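Local coordinates for Phospholipase/Carboxylesterase (Dyadobacter fermentans, PDB 4H0C), which probably hydrolyses carboxylic esters, perhaps including palmitoyl thioesters of proteins, with the alpha/beta-hydrolase fold of the phospholipase/carboxylesterase family, at residues 5-10 with 56-62; 18-24 with 92-97; 61-65 with 77-81; 128-133 with 155-159. One frame throughout, in Å; residues are numbered along the deposited sequence.

Contacts 1 and 3 form one neighbourhood, their centres about 8 Å apart: they share S61 and W62, and S80 of helix 77-94 hydrogen-bonds the backbone of H7. Contact 2 closes the far end of that same helix against the start of strand 23-28, its centre about 27 Å from that of contact 3. Contact 4 pairs two parallel strands of the central sheet, on the opposite side of the chain's centre from contacts 1 and 2. Contacts 3 and 4 both lie near the probable active site, their nearest atoms about 8 Å apart: Y63 hydrogen-bonds citric acid, probably from the crystallisation liquor, and the nearest atom of G133 is about 3 Å from citric acid.

Contact 1: 5-10 with 56-62; sequences YTHSKQ and QATNNSW
H7 is held by hydrogen bonds through both of its ring nitrogens. T58 N donates to ND1 at 3.0 Å and lies in the imidazole plane, while NE2 donates to W62 O at 2.8 Å, tilted from the plane of that carbonyl. Y5 adds a third side-chain bond: its OH donates to S61 O at 2.8 Å, coming from above the carbonyl plane. Farther along, the backbones join directly, Q56 N to Q10 O at 2.8 Å. A water sits between the two segments, hydrogen-bonded to S8 O, Q56 O and T58 OG1.

Ring packing adds to this, as does Q10 CB, 3.9 Å from Q56 CB. CE3, on the edge of W62, sits over the centre of one face of the H7 imidazole; the H7 and W62 rings form an edge-to-face pair with planes 55° apart, and W62 NE1 itself bonds H29 O. N59 places its amide nitrogen over the centre of the Y5 ring, with ND2 3.5 Å from CD1. The H7 ring swings inward because CG lies beside the backbone N, opposite the carbonyl carbon (chi1 -63°).

A leucine in place of H7 would probably leave T58 N and W62 O without their mates and the W62 edge without a flat face to meet. With ND1 accepting and NE2 donating, H7 is probably a neutral imidazole whose proton sits on NE2, and this pattern fixes the flip of the ring as it ties the N-terminal segment to the loop after strand 50-55.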
loop_
_atom_site.group_PDB
_atom_site.type_symbol
_atom_site.label_atom_id
_atom_site.label_comp_id
_atom_site.label_asym_id
_atom_site.label_seq_id
_atom_site.Cartn_x
_atom_site.Cartn_y
_atom_site.Cartn_z
ATOM N N TYR A 5 -0.718 6.982 -19.535
ATOM C CA TYR A 5 0.673 6.542 -19.421
ATOM C C TYR A 5 0.796 5.167 -18.779
ATOM O O TYR A 5 -0.150 4.681 -18.148
ATOM C CB TYR A 5 1.562 7.599 -18.728
ATOM C CG TYR A 5 1.227 7.961 -17.285
ATOM C CD1 TYR A 5 1.944 7.396 -16.215
ATOM C CD2 TYR A 5 0.259 8.920 -16.998
ATOM C CE1 TYR A 5 1.662 7.736 -14.903
ATOM C CE2 TYR A 5 -0.027 9.285 -15.686
ATOM C CZ TYR A 5 0.675 8.685 -14.640
ATOM O OH TYR A 5 0.409 9.020 -13.336
ATOM N N THR A 6 1.962 4.547 -19.002
ATOM C CA THR A 6 2.309 3.210 -18.547
ATOM C C THR A 6 3.337 3.327 -17.437
ATOM O O THR A 6 4.240 4.147 -17.527
ATOM C CB THR A 6 2.981 2.430 -19.717
ATOM O OG1 THR A 6 2.058 2.317 -20.797
ATOM C CG2 THR A 6 3.448 1.039 -19.312
ATOM N N HIS A 7 3.212 2.501 -16.399
ATOM C CA HIS A 7 4.323 2.325 -15.465
ATOM C C HIS A 7 5.183 1.232 -15.992
ATOM O O HIS A 7 4.782 0.066 -16.017
ATOM C CB HIS A 7 3.832 2.041 -14.061
ATOM C CG HIS A 7 3.049 3.182 -13.485
ATOM N ND1 HIS A 7 3.640 4.345 -13.112
ATOM C CD2 HIS A 7 1.679 3.343 -13.265
ATOM C CE1 HIS A 7 2.704 5.205 -12.666
ATOM N NE2 HIS A 7 1.505 4.605 -12.755
ATOM N N SER A 8 6.362 1.606 -16.481
ATOM C CA SER A 8 7.319 0.610 -16.944
ATOM C C SER A 8 7.890 -0.169 -15.750
ATOM O O SER A 8 7.812 0.280 -14.602
ATOM C CB SER A 8 8.424 1.265 -17.780
ATOM O OG SER A 8 9.225 2.123 -16.986
ATOM N N LYS A 9 8.485 -1.324 -16.033
ATOM C CA LYS A 9 8.988 -2.232 -14.995
ATOM C C LYS A 9 10.290 -1.699 -14.382
ATOM O O LYS A 9 11.384 -2.105 -14.758
ATOM C CB LYS A 9 9.164 -3.639 -15.573
ATOM C CG LYS A 9 9.428 -4.743 -14.555
ATOM C CD LYS A 9 9.295 -6.109 -15.214
ATOM C CE LYS A 9 10.318 -7.103 -14.695
ATOM N NZ LYS A 9 10.408 -8.304 -15.585
ATOM N N GLN A 10 10.142 -0.763 -13.455
ATOM C CA GLN A 10 11.254 -0.171 -12.720
ATOM C C GLN A 10 11.131 -0.625 -11.260
ATOM O O GLN A 10 10.246 -0.163 -10.533
ATOM C CB GLN A 10 11.181 1.352 -12.795
ATOM C CG GLN A 10 11.254 1.993 -14.174
ATOM C CD GLN A 10 11.248 3.518 -14.085
ATOM O OE1 GLN A 10 10.244 4.174 -14.393
ATOM N NE2 GLN A 10 12.364 4.086 -13.649
ATOM N N GLN A 56 9.157 1.837 -8.931
ATOM C CA GLN A 56 9.175 3.278 -9.158
ATOM C C GLN A 56 8.075 3.667 -10.135
ATOM O O GLN A 56 8.014 3.117 -11.236
ATOM C CB GLN A 56 10.540 3.712 -9.732
ATOM C CG GLN A 56 10.563 5.152 -10.228
ATOM C CD GLN A 56 10.499 6.163 -9.089
ATOM O OE1 GLN A 56 11.278 6.077 -8.125
ATOM N NE2 GLN A 56 9.578 7.134 -9.192
ATOM N N ALA A 57 7.259 4.655 -9.763
ATOM C CA ALA A 57 6.199 5.139 -10.645
ATOM C C ALA A 57 6.764 5.999 -11.767
ATOM O O ALA A 57 7.644 6.840 -11.554
ATOM C CB ALA A 57 5.141 5.914 -9.872
ATOM N N THR A 58 6.250 5.763 -12.972
ATOM C CA THR A 58 6.485 6.653 -14.089
ATOM C C THR A 58 5.839 7.984 -13.731
ATOM O O THR A 58 4.784 8.006 -13.102
ATOM C CB THR A 58 5.905 6.041 -15.376
ATOM O OG1 THR A 58 6.672 4.871 -15.687
ATOM C CG2 THR A 58 5.981 7.012 -16.562
ATOM N N ASN A 59 6.516 9.077 -14.083
ATOM C CA ASN A 59 6.117 10.445 -13.697
ATOM C C ASN A 59 6.131 10.682 -12.183
ATOM O O ASN A 59 5.579 11.689 -11.684
ATOM C CB ASN A 59 4.765 10.806 -14.307
ATOM C CG ASN A 59 4.804 10.839 -15.831
ATOM O OD1 ASN A 59 5.791 11.280 -16.413
ATOM N ND2 ASN A 59 3.729 10.371 -16.483
ATOM N N ASN A 60 6.795 9.773 -11.461
ATOM C CA ASN A 60 6.831 9.781 -9.992
ATOM C C ASN A 60 5.426 9.862 -9.386
ATOM O O ASN A 60 5.245 10.385 -8.281
ATOM C CB ASN A 60 7.672 10.951 -9.455
ATOM C CG ASN A 60 9.157 10.795 -9.701
ATOM O OD1 ASN A 60 9.627 9.788 -10.210
ATOM N ND2 ASN A 60 9.907 11.812 -9.324
ATOM N N SER A 61 4.433 9.333 -10.104
ATOM C CA SER A 61 3.056 9.400 -9.646
ATOM C C SER A 61 2.260 8.226 -10.185
ATOM O O SER A 61 2.199 8.015 -11.411
ATOM C CB SER A 61 2.418 10.734 -10.075
ATOM O OG SER A 61 1.042 10.788 -9.694
ATOM N N TRP A 62 1.647 7.464 -9.269
ATOM C CA TRP A 62 0.841 6.279 -9.650
ATOM C C TRP A 62 -0.333 6.571 -10.548
ATOM O O TRP A 62 -0.646 5.780 -11.438
ATOM C CB TRP A 62 0.432 5.466 -8.416
ATOM C CG TRP A 62 1.646 5.000 -7.648
ATOM C CD1 TRP A 62 2.053 5.364 -6.360
ATOM C CD2 TRP A 62 2.652 4.044 -8.116
ATOM N NE1 TRP A 62 3.217 4.719 -6.021
ATOM C CE2 TRP A 62 3.644 3.923 -7.045
ATOM C CE3 TRP A 62 2.836 3.335 -9.295
ATOM C CZ2 TRP A 62 4.765 3.084 -7.165
ATOM C CZ3 TRP A 62 3.947 2.498 -9.407
ATOM C CH2 TRP A 62 4.896 2.383 -8.363
HETATM O O HOH W 1 7.390 2.907 -13.829
#

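Contact 2: 18-24 with 92-97; sequences VQRAKKA and IEAQGI
V18 O and Q95 O are bridged by one water, which donates a hydrogen bond of 2.8 Å to V18 O and another of 2.8 Å to Q95 O. No direct hydrogen bond crosses between 18-24 and 92-97; the rest is van der Waals packing, some of it against polar groups. V18 meets Q95 almost at a right angle: its CG1 methyl lies 3.5 Å from Q95 CD, and CG2 rests on Q95 CB and CG. The bend at chi2 of Q95 (-79°) folds the carboxamide back against CG1.

I97 fills the middle. Its extended side chain runs CD1 in among V18, A21 and A24, 3.9 Å from V18 CG2 and 3.5 Å from A21 O. Deeper in, A24 CB sits on I92 CG2 at 3.7 Å, near the start of strand 23-28. An alanine in place of V18 would probably open a gap beside I97 CD1 and leave the Q95 amide free to turn.

G96 ends helix 77-94 in a Schellman motif, and its positive phi turns the chain so that I97 faces inward; I102 of the next strand also touches I97. The contact is thus mostly apolar, just past the C-terminal end of the helix, with a water joining two backbone carbonyls that cannot donate to each other.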
loop_
_atom_site.group_PDB
_atom_site.type_symbol
_atom_site.label_atom_id
_atom_site.label_comp_id
_atom_site.label_asym_id
_atom_site.label_seq_id
_atom_site.Cartn_x
_atom_site.Cartn_y
_atom_site.Cartn_z
ATOM N N VAL A 18 17.043 -11.745 -1.870
ATOM C CA VAL A 18 15.772 -12.456 -1.916
ATOM C C VAL A 18 15.894 -13.979 -1.761
ATOM O O VAL A 18 15.019 -14.611 -1.174
ATOM C CB VAL A 18 14.922 -12.025 -3.135
ATOM C CG1 VAL A 18 15.487 -12.629 -4.400
ATOM C CG2 VAL A 18 13.454 -12.380 -2.920
ATOM N N GLN A 19 16.997 -14.545 -2.256
ATOM C CA GLN A 19 17.227 -15.978 -2.135
ATOM C C GLN A 19 17.373 -16.447 -0.683
ATOM O O GLN A 19 17.203 -17.635 -0.396
ATOM C CB GLN A 19 18.457 -16.419 -2.939
ATOM C CG GLN A 19 18.355 -16.217 -4.450
ATOM C CD GLN A 19 19.735 -16.202 -5.121
ATOM O OE1 GLN A 19 20.565 -15.327 -4.833
ATOM N NE2 GLN A 19 19.988 -17.168 -6.011
ATOM N N ARG A 20 17.699 -15.537 0.230
ATOM C CA ARG A 20 17.900 -15.931 1.625
ATOM C C ARG A 20 16.714 -15.536 2.506
ATOM O O ARG A 20 16.525 -16.090 3.588
ATOM C CB ARG A 20 19.220 -15.358 2.163
ATOM C CG ARG A 20 20.442 -16.038 1.546
ATOM C CD ARG A 20 21.789 -15.740 2.205
ATOM N NE ARG A 20 22.845 -16.337 1.377
ATOM C CZ ARG A 20 23.252 -17.604 1.465
ATOM N NH1 ARG A 20 22.721 -18.413 2.362
ATOM N NH2 ARG A 20 24.186 -18.071 0.641
ATOM N N ALA A 21 15.902 -14.599 2.016
ATOM C CA ALA A 21 14.885 -13.951 2.836
ATOM C C ALA A 21 13.720 -14.867 3.203
ATOM O O ALA A 21 13.219 -15.611 2.359
ATOM C CB ALA A 21 14.378 -12.706 2.136
ATOM N N LYS A 22 13.327 -14.792 4.474
ATOM C CA LYS A 22 12.151 -15.458 5.019
ATOM C C LYS A 22 10.866 -14.695 4.642
ATOM O O LYS A 22 9.784 -15.277 4.561
ATOM C CB LYS A 22 12.265 -15.522 6.553
ATOM C CG LYS A 22 13.550 -16.160 7.068
ATOM C CD LYS A 22 13.587 -16.304 8.589
ATOM C CE LYS A 22 13.840 -14.963 9.264
ATOM N NZ LYS A 22 15.202 -14.415 8.994
ATOM N N LYS A 23 11.001 -13.390 4.420
ATOM C CA LYS A 23 9.857 -12.499 4.226
ATOM C C LYS A 23 10.222 -11.443 3.190
ATOM O O LYS A 23 11.414 -11.242 2.883
ATOM C CB LYS A 23 9.490 -11.797 5.554
ATOM C CG LYS A 23 9.232 -12.711 6.721
ATOM C CD LYS A 23 9.022 -11.932 8.007
ATOM C CE LYS A 23 8.393 -12.841 9.060
ATOM N NZ LYS A 23 8.293 -12.107 10.351
ATOM N N ALA A 24 9.205 -10.768 2.656
ATOM C CA ALA A 24 9.431 -9.686 1.718
ATOM C C ALA A 24 8.471 -8.585 1.999
ATOM O O ALA A 24 7.413 -8.818 2.593
ATOM C CB ALA A 24 9.245 -10.161 0.288
ATOM N N ILE A 92 8.327 -12.035 -6.409
ATOM C CA ILE A 92 8.609 -12.492 -5.052
ATOM C C ILE A 92 8.187 -13.952 -4.875
ATOM O O ILE A 92 8.973 -14.783 -4.371
ATOM C CB ILE A 92 7.957 -11.582 -3.996
ATOM C CG1 ILE A 92 8.590 -10.198 -4.081
ATOM C CG2 ILE A 92 8.171 -12.147 -2.585
ATOM C CD1 ILE A 92 7.818 -9.084 -3.382
ATOM N N GLU A 93 6.967 -14.285 -5.306
ATOM C CA GLU A 93 6.519 -15.663 -5.177
ATOM C C GLU A 93 7.382 -16.607 -6.008
ATOM O O GLU A 93 7.654 -17.715 -5.565
ATOM C CB GLU A 93 5.042 -15.819 -5.541
ATOM C CG GLU A 93 4.117 -15.062 -4.588
ATOM C CD GLU A 93 2.654 -15.220 -4.968
ATOM O OE1 GLU A 93 2.110 -14.325 -5.633
ATOM O OE2 GLU A 93 2.053 -16.247 -4.628
ATOM N N ALA A 94 7.854 -16.159 -7.173
ATOM C CA ALA A 94 8.725 -17.006 -8.005
ATOM C C ALA A 94 10.117 -17.217 -7.381
ATOM O O ALA A 94 10.822 -18.168 -7.735
ATOM C CB ALA A 94 8.837 -16.468 -9.434
ATOM N N GLN A 95 10.505 -16.327 -6.463
ATOM C CA GLN A 95 11.775 -16.456 -5.727
ATOM C C GLN A 95 11.585 -17.353 -4.533
ATOM O O GLN A 95 12.536 -17.593 -3.782
ATOM C CB GLN A 95 12.277 -15.097 -5.212
ATOM C CG GLN A 95 12.471 -14.012 -6.263
ATOM C CD GLN A 95 13.760 -14.161 -7.045
ATOM O OE1 GLN A 95 14.542 -15.102 -6.832
ATOM N NE2 GLN A 95 13.997 -13.221 -7.962
ATOM N N GLY A 96 10.365 -17.862 -4.347
ATOM C CA GLY A 96 10.069 -18.851 -3.301
ATOM C C GLY A 96 9.549 -18.312 -1.965
ATOM O O GLY A 96 9.527 -19.045 -0.966
ATOM N N ILE A 97 9.132 -17.044 -1.943
ATOM C CA ILE A 97 8.525 -16.448 -0.745
ATOM C C ILE A 97 7.024 -16.436 -0.974
ATOM O O ILE A 97 6.543 -15.730 -1.882
ATOM C CB ILE A 97 9.082 -15.034 -0.442
ATOM C CG1 ILE A 97 10.592 -15.153 -0.144
ATOM C CG2 ILE A 97 8.304 -14.356 0.705
ATOM C CD1 ILE A 97 11.330 -13.841 0.032
HETATM O O HOH W 2 13.762 -17.119 -1.309
#

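Contact 3: 61-65 with 77-81; sequences SWYPY and ALDSA
The loop 61-65 runs past the first turn of helix 77-94 with its backbone close at two points: W62 CA lies 5.8 Å from A81 CA, and Y63 CA 5.3 Å from A77 CA. Alanines at 77 and 81, one turn apart on the same side of the helix, probably help to allow this closeness, since each offers just a methyl. Within the helix A81 N is bonded to A77 O, and W62 O lies 3.6 Å from A77 O, with no hydrogen bond between the two oxygens.

Three apolar touches then follow the loop. The indole carbon W62 CE3 rests on A81 CB at 3.7 Å. P64 sets its ring carbon CD against A77 CB at 4.1 Å, and the same methyl also approaches the W62 carbonyl oxygen. Y63 and L78 lie side by side and point the same way, with Y63 CD2 4.0 Å from L78 CD1. The tyrosine ring gets there with CG placed between its backbone N and carbonyl carbon (chi1 44°), while L78 has CG opposite its own N (chi1 175°), sending the isobutyl group along the ring.

Beyond the pair, Y63 packs on Q109 and C112 of helix 109-120, and its OH hydrogen-bonds a citric acid molecule, probably from the crystallisation liquor. W62 touches the probable nucleophile elbow. W62 and Y63 lie between helices 77-94 and 109-120 of an alpha/beta hydrolase, and Y63 probably borders the active-site pocket.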
loop_
_atom_site.group_PDB
_atom_site.type_symbol
_atom_site.label_atom_id
_atom_site.label_comp_id
_atom_site.label_asym_id
_atom_site.label_seq_id
_atom_site.Cartn_x
_atom_site.Cartn_y
_atom_site.Cartn_z
ATOM N N SER A 61 4.433 9.333 -10.104
ATOM C CA SER A 61 3.056 9.400 -9.646
ATOM C C SER A 61 2.260 8.226 -10.185
ATOM O O SER A 61 2.199 8.015 -11.411
ATOM C CB SER A 61 2.418 10.734 -10.075
ATOM O OG SER A 61 1.042 10.788 -9.694
ATOM N N TRP A 62 1.647 7.464 -9.269
ATOM C CA TRP A 62 0.841 6.279 -9.650
ATOM C C TRP A 62 -0.333 6.571 -10.548
ATOM O O TRP A 62 -0.646 5.780 -11.438
ATOM C CB TRP A 62 0.432 5.466 -8.416
ATOM C CG TRP A 62 1.646 5.000 -7.648
ATOM C CD1 TRP A 62 2.053 5.364 -6.360
ATOM C CD2 TRP A 62 2.652 4.044 -8.116
ATOM N NE1 TRP A 62 3.217 4.719 -6.021
ATOM C CE2 TRP A 62 3.644 3.923 -7.045
ATOM C CE3 TRP A 62 2.836 3.335 -9.295
ATOM C CZ2 TRP A 62 4.765 3.084 -7.165
ATOM C CZ3 TRP A 62 3.947 2.498 -9.407
ATOM C CH2 TRP A 62 4.896 2.383 -8.363
ATOM N N TYR A 63 -0.985 7.704 -10.330
ATOM C CA TYR A 63 -2.148 8.092 -11.146
ATOM C C TYR A 63 -2.288 9.613 -10.993
ATOM O O TYR A 63 -1.883 10.169 -9.955
ATOM C CB TYR A 63 -3.428 7.316 -10.686
ATOM C CG TYR A 63 -3.601 7.260 -9.183
ATOM C CD1 TYR A 63 -4.140 8.356 -8.482
ATOM C CD2 TYR A 63 -3.179 6.151 -8.441
ATOM C CE1 TYR A 63 -4.264 8.330 -7.095
ATOM C CE2 TYR A 63 -3.336 6.107 -7.074
ATOM C CZ TYR A 63 -3.847 7.208 -6.404
ATOM O OH TYR A 63 -3.961 7.188 -5.048
ATOM N N PRO A 64 -2.847 10.297 -12.013
ATOM C CA PRO A 64 -2.697 11.769 -12.106
ATOM C C PRO A 64 -3.486 12.661 -11.140
ATOM O O PRO A 64 -3.057 13.781 -10.867
ATOM C CB PRO A 64 -3.134 12.076 -13.543
ATOM C CG PRO A 64 -4.041 10.928 -13.904
ATOM C CD PRO A 64 -3.404 9.725 -13.252
ATOM N N TYR A 65 -4.623 12.171 -10.655
ATOM C CA TYR A 65 -5.570 12.976 -9.894
ATOM C C TYR A 65 -5.791 12.426 -8.501
ATOM O O TYR A 65 -5.233 11.372 -8.156
ATOM C CB TYR A 65 -6.886 13.042 -10.680
ATOM C CG TYR A 65 -6.689 13.603 -12.073
ATOM C CD1 TYR A 65 -6.109 14.872 -12.256
ATOM C CD2 TYR A 65 -7.068 12.885 -13.202
ATOM C CE1 TYR A 65 -5.926 15.406 -13.522
ATOM C CE2 TYR A 65 -6.894 13.421 -14.473
ATOM C CZ TYR A 65 -6.317 14.670 -14.621
ATOM O OH TYR A 65 -6.139 15.182 -15.881
ATOM N N ALA A 77 -3.615 4.719 -16.174
ATOM C CA ALA A 77 -2.453 4.754 -15.269
ATOM C C ALA A 77 -2.652 3.883 -14.032
ATOM O O ALA A 77 -1.728 3.142 -13.634
ATOM C CB ALA A 77 -2.135 6.185 -14.858
ATOM N N LEU A 78 -3.854 3.938 -13.453
ATOM C CA LEU A 78 -4.154 3.125 -12.257
ATOM C C LEU A 78 -4.020 1.620 -12.543
ATOM O O LEU A 78 -3.326 0.919 -11.809
ATOM C CB LEU A 78 -5.540 3.456 -11.655
ATOM C CG LEU A 78 -5.961 2.546 -10.477
ATOM C CD1 LEU A 78 -5.007 2.705 -9.298
ATOM C CD2 LEU A 78 -7.404 2.836 -10.041
ATOM N N ASP A 79 -4.664 1.138 -13.619
ATOM C CA ASP A 79 -4.559 -0.265 -14.011
ATOM C C ASP A 79 -3.107 -0.623 -14.230
ATOM O O ASP A 79 -2.668 -1.706 -13.839
ATOM C CB ASP A 79 -5.358 -0.553 -15.277
ATOM C CG ASP A 79 -6.829 -0.751 -15.006
ATOM O OD1 ASP A 79 -7.202 -0.965 -13.822
ATOM O OD2 ASP A 79 -7.618 -0.702 -15.989
ATOM N N SER A 80 -2.357 0.299 -14.843
ATOM C CA SER A 80 -0.930 0.069 -15.064
ATOM C C SER A 80 -0.187 -0.035 -13.731
ATOM O O SER A 80 0.704 -0.880 -13.571
ATOM C CB SER A 80 -0.322 1.176 -15.927
ATOM O OG SER A 80 0.958 0.766 -16.379
ATOM N N ALA A 81 -0.538 0.837 -12.789
ATOM C CA ALA A 81 0.067 0.788 -11.436
ATOM C C ALA A 81 -0.240 -0.562 -10.758
ATOM O O ALA A 81 0.671 -1.222 -10.202
ATOM C CB ALA A 81 -0.402 1.974 -10.596
#

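Contact 4: 128-133 with 155-159; sequences IIAFTG and FISTG
Different first torsions help bring F155 and F131 together: F155 has CG opposite the backbone N (chi1 177°), whereas F131 has it beside the N (chi1 -65°), and from neighbouring strands the rings converge on one face of the sheet. The side chains cross at about a right angle, with F131 CD1 at the rim of the F155 ring, 4.0 Å from CE2. S157 turns its hydroxyl back between the N and the carbonyl carbon (chi1 61°), toward the end of strand 127-131.

The backbones run parallel. F155 N donates to I128 O at 2.9 Å, F155 O receives A130 N at 2.8 Å, and S157 N reaches A130 O at 3.2 Å, so F155 bonds on both sides of I129 and A130 O passes the ladder on to S157. F131, in turn, is bonded through its backbone to G106 and S108 on the other flank.

Past F131 the ladder frays. T132 takes a positive phi, and its N makes a weak bond to S157 OG at 3.4 Å; T132 CA comes within 2.9 Å of S157 O in a CA-H...O contact. The strongest partner of S157 OG is E200, and that of T132 OG1 is R192. On the face opposite the phenylalanines, I156 CD1 abuts G133 O at 3.4 Å. T132 CG2 lies 3.6 Å from T158 OG1.

G133 N and G133 O are buried here with no polar partner in the model. Hydrogen bonding is thus regular in the strands and gives way to weaker contacts beyond the C-terminal end of strand 127-131, where T132 touches H194 of the probable catalytic triad.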
loop_
_atom_site.group_PDB
_atom_site.type_symbol
_atom_site.label_atom_id
_atom_site.label_comp_id
_atom_site.label_asym_id
_atom_site.label_seq_id
_atom_site.Cartn_x
_atom_site.Cartn_y
_atom_site.Cartn_z
ATOM N N ILE A 128 -0.275 -5.649 6.121
ATOM C CA ILE A 128 -0.487 -4.538 5.203
ATOM C C ILE A 128 -0.481 -3.246 6.000
ATOM O O ILE A 128 -1.205 -3.118 6.980
ATOM C CB ILE A 128 -1.832 -4.707 4.441
ATOM C CG1 ILE A 128 -1.787 -5.986 3.582
ATOM C CG2 ILE A 128 -2.102 -3.485 3.577
ATOM C CD1 ILE A 128 -3.149 -6.479 3.082
ATOM N N ILE A 129 0.368 -2.302 5.599
ATOM C CA ILE A 129 0.501 -1.025 6.304
ATOM C C ILE A 129 0.140 0.114 5.362
ATOM O O ILE A 129 0.823 0.350 4.349
ATOM C CB ILE A 129 1.945 -0.854 6.801
ATOM C CG1 ILE A 129 2.355 -2.023 7.710
ATOM C CG2 ILE A 129 2.083 0.480 7.508
ATOM C CD1 ILE A 129 3.859 -2.250 7.705
ATOM N N ALA A 130 -0.954 0.808 5.665
ATOM C CA ALA A 130 -1.440 1.900 4.830
ATOM C C ALA A 130 -1.413 3.204 5.603
ATOM O O ALA A 130 -2.389 3.575 6.291
ATOM C CB ALA A 130 -2.841 1.595 4.313
ATOM N N PHE A 131 -0.269 3.893 5.538
ATOM C CA PHE A 131 -0.119 5.194 6.207
ATOM C C PHE A 131 -0.848 6.256 5.396
ATOM O O PHE A 131 -0.385 6.651 4.324
ATOM C CB PHE A 131 1.356 5.619 6.327
ATOM C CG PHE A 131 2.207 4.729 7.202
ATOM C CD1 PHE A 131 1.926 4.557 8.558
ATOM C CD2 PHE A 131 3.348 4.104 6.668
ATOM C CE1 PHE A 131 2.748 3.764 9.356
ATOM C CE2 PHE A 131 4.174 3.325 7.460
ATOM C CZ PHE A 131 3.872 3.142 8.813
ATOM N N THR A 132 -1.966 6.739 5.937
ATOM C CA THR A 132 -2.776 7.813 5.322
ATOM C C THR A 132 -3.247 7.483 3.907
ATOM O O THR A 132 -2.823 8.101 2.908
ATOM C CB THR A 132 -2.068 9.168 5.383
ATOM O OG1 THR A 132 -1.562 9.355 6.715
ATOM C CG2 THR A 132 -3.060 10.345 5.043
ATOM N N GLY A 133 -4.126 6.499 3.819
ATOM C CA GLY A 133 -4.688 6.124 2.538
ATOM C C GLY A 133 -6.056 5.484 2.680
ATOM O O GLY A 133 -6.494 5.135 3.783
ATOM N N PHE A 155 -2.932 -2.271 9.109
ATOM C CA PHE A 155 -2.919 -0.983 9.809
ATOM C C PHE A 155 -3.294 0.103 8.823
ATOM O O PHE A 155 -2.696 0.217 7.765
ATOM C CB PHE A 155 -1.544 -0.687 10.397
ATOM C CG PHE A 155 -1.452 0.661 11.068
ATOM C CD1 PHE A 155 -1.938 0.838 12.375
ATOM C CD2 PHE A 155 -0.931 1.771 10.394
ATOM C CE1 PHE A 155 -1.873 2.089 13.003
ATOM C CE2 PHE A 155 -0.855 3.018 11.026
ATOM C CZ PHE A 155 -1.333 3.175 12.325
ATOM N N ILE A 156 -4.311 0.881 9.162
ATOM C CA ILE A 156 -4.741 1.988 8.323
ATOM C C ILE A 156 -4.873 3.232 9.191
ATOM O O ILE A 156 -5.508 3.218 10.242
ATOM C CB ILE A 156 -6.040 1.660 7.523
ATOM C CG1 ILE A 156 -6.425 2.798 6.564
ATOM C CG2 ILE A 156 -7.193 1.296 8.448
ATOM C CD1 ILE A 156 -7.571 2.440 5.618
ATOM N N SER A 157 -4.234 4.306 8.757
ATOM C CA SER A 157 -4.299 5.555 9.510
ATOM C C SER A 157 -4.616 6.731 8.619
ATOM O O SER A 157 -4.499 6.657 7.403
ATOM C CB SER A 157 -2.969 5.812 10.188
ATOM O OG SER A 157 -1.963 5.930 9.207
ATOM N N THR A 158 -5.043 7.810 9.253
ATOM C CA THR A 158 -5.108 9.118 8.627
ATOM C C THR A 158 -5.119 10.189 9.712
ATOM O O THR A 158 -5.221 9.886 10.918
ATOM C CB THR A 158 -6.312 9.268 7.655
ATOM O OG1 THR A 158 -6.155 10.470 6.876
ATOM C CG2 THR A 158 -7.659 9.277 8.403
ATOM N N GLY A 159 -5.012 11.436 9.292
ATOM C CA GLY A 159 -5.178 12.531 10.225
ATOM C C GLY A 159 -6.595 13.078 10.108
ATOM O O GLY A 159 -7.341 12.748 9.167
#